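PDB 4V36: lysyl-trna-dependent l-ysyl-phosphatidylgycerol synthase from Bacillus licheniformis, which probably transfers lysine from lysyl-tRNA to phosphatidylglycerol, a lipid modification linked to bacterial resistance. Local coordinates for residues L91-M102 / R307-K315. Residues are numbered along the deposited sequence; the frame is centred on the assembly and turned at random.
Sequences LVIFYQIEREDM and RGKYLAYRK
Tyr310 is held by Met102 and Arg99. The Met102 CE methyl sits over the centre of one ring face in a CH-pi contact, 3.4 Å from the centroid of the Tyr310 ring. SD lies farther out on the same line. Arg99 reaches the phenol side-on, with NE and NH2 both donating to Tyr310 OH; each bond is 3.0 Å long. The guanidinium and ring planes stand 87° apart. A bend at chi3 (-69°) swings the guanidinium to the Tyr310 hydroxyl, and Met102 CE also covers the centre of one of its faces. The hydroxyl also bonds a Tris molecule, probably from the crystallisation liquor.

The backbones behind these side chains are antiparallel. Phe94 and Ala312 form a hydrogen-bonded pair, with Ala312 N 2.8 Å from Phe94 O, and their CB atoms touch. Ile97 and Tyr310 form the next such pair. Between the pairs the register shifts by one residue: Gln96 and Ile97 both face Tyr310, a G1 beta bulge, with Gln96 at the positive phi that this bulge calls for. Lys309 NZ donates to Gln96 O at 3.2 Å, from above the carbonyl plane. Glu98 OE2 makes long salt bridges to Lys309 NZ (3.7 Å) and Arg307 NE (4.0 Å). Arg307 NH2 has its stronger salt bridge with Glu220. A water bridges Arg99 N and Gly308 O.

On the opposite face of the sheet from Phe94 and Ala312, Leu311 CD1 packs on Ile93 CG2 and meets the Tyr95 ring at its edge. Helix 319-330 touches Ile93, Tyr95 and Leu311. Strand 91-97 lies between 60-69 and 305-313 in the central sheet, in a domain of the acetyltransferase clan. Beyond the bulge the chain folds back so that Arg99 and Met102 reach Tyr310. Two bent N-H...O bonds from Arg99 place the hydroxyl, and the cationic donors probably favour the neutral phenol's oxygen as acceptor, while the Met102 methyl packs on the ring face.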
loop_
_atom_site.group_PDB
_atom_site.type_symbol
_atom_site.label_atom_id
_atom_site.label_comp_id
_atom_site.label_asym_id
_atom_site.label_seq_id
_atom_site.Cartn_x
_atom_site.Cartn_y
_atom_site.Cartn_z
ATOM N N LEU A 91 15.579 8.358 -16.980
ATOM C CA LEU A 91 16.100 7.550 -15.886
ATOM C C LEU A 91 14.947 6.796 -15.232
ATOM O O LEU A 91 13.882 7.365 -15.002
ATOM C CB LEU A 91 16.824 8.426 -14.860
ATOM C CG LEU A 91 17.445 7.711 -13.657
ATOM C CD1 LEU A 91 18.579 6.796 -14.095
ATOM C CD2 LEU A 91 17.928 8.717 -12.621
ATOM N N VAL A 92 15.155 5.518 -14.940
ATOM C CA VAL A 92 14.082 4.700 -14.383
ATOM C C VAL A 92 14.345 4.316 -12.932
ATOM O O VAL A 92 15.416 3.813 -12.593
ATOM C CB VAL A 92 13.869 3.421 -15.208
ATOM C CG1 VAL A 92 12.768 2.570 -14.593
ATOM C CG2 VAL A 92 13.529 3.773 -16.642
ATOM N N ILE A 93 13.353 4.560 -12.083
ATOM C CA ILE A 93 13.435 4.227 -10.668
ATOM C C ILE A 93 12.346 3.223 -10.297
ATOM O O ILE A 93 11.204 3.349 -10.737
ATOM C CB ILE A 93 13.297 5.487 -9.790
ATOM C CG1 ILE A 93 14.261 6.577 -10.263
ATOM C CG2 ILE A 93 13.533 5.153 -8.326
ATOM C CD1 ILE A 93 13.989 7.939 -9.661
ATOM N N PHE A 94 12.705 2.220 -9.502
ATOM C CA PHE A 94 11.735 1.237 -9.034
ATOM C C PHE A 94 11.477 1.414 -7.541
ATOM O O PHE A 94 12.404 1.383 -6.733
ATOM C CB PHE A 94 12.220 -0.185 -9.330
ATOM C CG PHE A 94 12.344 -0.491 -10.797
ATOM C CD1 PHE A 94 13.519 -0.220 -11.480
ATOM C CD2 PHE A 94 11.283 -1.043 -11.494
ATOM C CE1 PHE A 94 13.633 -0.499 -12.830
ATOM C CE2 PHE A 94 11.391 -1.323 -12.843
ATOM C CZ PHE A 94 12.568 -1.049 -13.512
ATOM N N TYR A 95 10.211 1.593 -7.181
ATOM C CA TYR A 95 9.846 1.891 -5.802
ATOM C C TYR A 95 9.061 0.756 -5.147
ATOM O O TYR A 95 8.063 0.285 -5.689
ATOM C CB TYR A 95 9.042 3.191 -5.750
ATOM C CG TYR A 95 8.540 3.551 -4.373
ATOM C CD1 TYR A 95 9.421 3.899 -3.358
ATOM C CD2 TYR A 95 7.181 3.557 -4.092
ATOM C CE1 TYR A 95 8.962 4.233 -2.097
ATOM C CE2 TYR A 95 6.713 3.891 -2.837
ATOM C CZ TYR A 95 7.606 4.228 -1.843
ATOM O OH TYR A 95 7.140 4.558 -0.592
ATOM N N GLN A 96 9.528 0.337 -3.973
ATOM C CA GLN A 96 8.923 -0.745 -3.194
ATOM C C GLN A 96 8.886 -2.077 -3.938
ATOM O O GLN A 96 7.821 -2.667 -4.124
ATOM C CB GLN A 96 7.506 -0.369 -2.745
ATOM C CG GLN A 96 7.462 0.677 -1.645
ATOM C CD GLN A 96 6.129 0.711 -0.925
ATOM O OE1 GLN A 96 5.409 -0.285 -0.882
ATOM N NE2 GLN A 96 5.794 1.862 -0.355
ATOM N N ILE A 97 10.056 -2.552 -4.351
ATOM C CA ILE A 97 10.184 -3.899 -4.890
ATOM C C ILE A 97 10.572 -4.842 -3.758
ATOM O O ILE A 97 10.893 -4.394 -2.658
ATOM C CB ILE A 97 11.233 -3.981 -6.014
ATOM C CG1 ILE A 97 12.644 -3.816 -5.443
ATOM C CG2 ILE A 97 10.946 -2.939 -7.085
ATOM C CD1 ILE A 97 13.741 -4.003 -6.464
ATOM N N GLU A 98 10.546 -6.143 -4.026
ATOM C CA GLU A 98 10.871 -7.127 -3.002
ATOM C C GLU A 98 12.212 -7.799 -3.286
ATOM O O GLU A 98 12.707 -7.763 -4.412
ATOM C CB GLU A 98 9.758 -8.170 -2.894
ATOM C CG GLU A 98 8.408 -7.577 -2.517
ATOM C CD GLU A 98 7.334 -8.629 -2.330
ATOM O OE1 GLU A 98 7.677 -9.826 -2.252
ATOM O OE2 GLU A 98 6.144 -8.256 -2.262
ATOM N N ARG A 99 12.792 -8.407 -2.254
ATOM C CA ARG A 99 14.141 -8.962 -2.334
ATOM C C ARG A 99 14.268 -10.107 -3.339
ATOM O O ARG A 99 15.275 -10.214 -4.040
ATOM C CB ARG A 99 14.595 -9.437 -0.950
ATOM C CG ARG A 99 15.895 -10.229 -0.958
ATOM C CD ARG A 99 16.472 -10.380 0.440
ATOM N NE ARG A 99 16.952 -9.106 0.971
ATOM C CZ ARG A 99 18.147 -8.590 0.702
ATOM N NH1 ARG A 99 18.986 -9.236 -0.098
ATOM N NH2 ARG A 99 18.504 -7.424 1.227
ATOM N N GLU A 100 13.243 -10.949 -3.425
ATOM C CA GLU A 100 13.315 -12.139 -4.268
ATOM C C GLU A 100 13.284 -11.809 -5.761
ATOM O O GLU A 100 13.348 -12.707 -6.602
ATOM C CB GLU A 100 12.176 -13.103 -3.930
ATOM C CG GLU A 100 10.828 -12.731 -4.525
ATOM C CD GLU A 100 10.149 -11.601 -3.781
ATOM O OE1 GLU A 100 10.548 -11.318 -2.632
ATOM O OE2 GLU A 100 9.215 -10.996 -4.349
ATOM N N ASP A 101 13.191 -10.524 -6.088
ATOM C CA ASP A 101 13.160 -10.091 -7.479
ATOM C C ASP A 101 14.352 -9.202 -7.825
ATOM O O ASP A 101 14.391 -8.595 -8.894
ATOM C CB ASP A 101 11.854 -9.350 -7.775
ATOM C CG ASP A 101 10.629 -10.212 -7.542
ATOM O OD1 ASP A 101 10.711 -11.437 -7.773
ATOM O OD2 ASP A 101 9.585 -9.666 -7.128
ATOM N N MET A 102 15.324 -9.135 -6.918
ATOM C CA MET A 102 16.494 -8.279 -7.104
ATOM C C MET A 102 17.339 -8.689 -8.308
ATOM O O MET A 102 18.024 -7.859 -8.904
ATOM C CB MET A 102 17.362 -8.282 -5.845
ATOM C CG MET A 102 16.801 -7.456 -4.702
ATOM S SD MET A 102 17.813 -7.572 -3.214
ATOM C CE MET A 102 16.981 -6.405 -2.143
ATOM N N ARG A 307 8.380 -8.224 6.041
ATOM C CA ARG A 307 8.789 -8.404 4.654
ATOM C C ARG A 307 9.313 -7.091 4.082
ATOM O O ARG A 307 8.559 -6.134 3.904
ATOM C CB ARG A 307 7.630 -8.932 3.804
ATOM C CG ARG A 307 8.010 -9.182 2.352
ATOM C CD ARG A 307 7.044 -10.135 1.660
ATOM N NE ARG A 307 5.718 -9.556 1.475
ATOM C CZ ARG A 307 4.592 -10.119 1.902
ATOM N NH1 ARG A 307 4.627 -11.280 2.543
ATOM N NH2 ARG A 307 3.427 -9.522 1.688
ATOM N N GLY A 308 10.610 -7.056 3.796
ATOM C CA GLY A 308 11.270 -5.839 3.361
ATOM C C GLY A 308 10.868 -5.339 1.987
ATOM O O GLY A 308 10.614 -6.122 1.072
ATOM N N LYS A 309 10.807 -4.017 1.853
ATOM C CA LYS A 309 10.556 -3.373 0.571
ATOM C C LYS A 309 11.761 -2.512 0.210
ATOM O O LYS A 309 12.350 -1.870 1.079
ATOM C CB LYS A 309 9.280 -2.529 0.622
ATOM C CG LYS A 309 8.072 -3.267 1.181
ATOM C CD LYS A 309 6.977 -3.424 0.141
ATOM C CE LYS A 309 7.414 -4.318 -1.006
ATOM N NZ LYS A 309 6.316 -4.520 -1.993
ATOM N N TYR A 310 12.129 -2.498 -1.067
ATOM C CA TYR A 310 13.374 -1.858 -1.476
ATOM C C TYR A 310 13.200 -0.838 -2.592
ATOM O O TYR A 310 12.286 -0.935 -3.410
ATOM C CB TYR A 310 14.386 -2.919 -1.918
ATOM C CG TYR A 310 14.738 -3.918 -0.840
ATOM C CD1 TYR A 310 13.973 -5.064 -0.652
ATOM C CD2 TYR A 310 15.838 -3.720 -0.016
ATOM C CE1 TYR A 310 14.292 -5.981 0.332
ATOM C CE2 TYR A 310 16.164 -4.632 0.970
ATOM C CZ TYR A 310 15.389 -5.759 1.139
ATOM O OH TYR A 310 15.712 -6.667 2.121
ATOM N N LEU A 311 14.094 0.145 -2.612
ATOM C CA LEU A 311 14.177 1.092 -3.713
ATOM C C LEU A 311 15.289 0.666 -4.662
ATOM O O LEU A 311 16.416 0.427 -4.232
ATOM C CB LEU A 311 14.436 2.509 -3.196
ATOM C CG LEU A 311 14.565 3.609 -4.252
ATOM C CD1 LEU A 311 13.213 3.921 -4.872
ATOM C CD2 LEU A 311 15.184 4.863 -3.659
ATOM N N ALA A 312 14.973 0.562 -5.947
ATOM C CA ALA A 312 15.981 0.215 -6.940
ATOM C C ALA A 312 16.443 1.460 -7.684
ATOM O O ALA A 312 15.675 2.084 -8.417
ATOM C CB ALA A 312 15.445 -0.824 -7.910
ATOM N N TYR A 313 17.708 1.817 -7.485
ATOM C CA TYR A 313 18.288 3.011 -8.088
ATOM C C TYR A 313 19.623 2.671 -8.742
ATOM O O TYR A 313 20.157 1.582 -8.539
ATOM C CB TYR A 313 18.471 4.106 -7.036
ATOM C CG TYR A 313 19.439 3.729 -5.937
ATOM C CD1 TYR A 313 19.038 2.934 -4.870
ATOM C CD2 TYR A 313 20.757 4.165 -5.968
ATOM C CE1 TYR A 313 19.923 2.583 -3.866
ATOM C CE2 TYR A 313 21.648 3.821 -4.969
ATOM C CZ TYR A 313 21.226 3.030 -3.921
ATOM O OH TYR A 313 22.113 2.687 -2.925
ATOM N N ARG A 314 20.166 3.605 -9.516
ATOM C CA ARG A 314 21.420 3.355 -10.220
ATOM C C ARG A 314 22.603 4.076 -9.577
ATOM O O ARG A 314 23.622 3.456 -9.272
ATOM C CB ARG A 314 21.297 3.762 -11.691
ATOM C CG ARG A 314 20.136 3.097 -12.415
ATOM C CD ARG A 314 20.333 3.093 -13.926
ATOM N NE ARG A 314 21.351 2.131 -14.345
ATOM C CZ ARG A 314 22.603 2.452 -14.656
ATOM N NH1 ARG A 314 23.000 3.716 -14.603
ATOM N NH2 ARG A 314 23.458 1.509 -15.027
ATOM N N LYS A 315 22.465 5.380 -9.371
ATOM C CA LYS A 315 23.541 6.174 -8.783
ATOM C C LYS A 315 23.333 6.381 -7.283
ATOM O O LYS A 315 22.292 6.877 -6.854
ATOM C CB LYS A 315 23.654 7.526 -9.491
HETATM O O HOH W 1 11.620 -8.638 0.647
#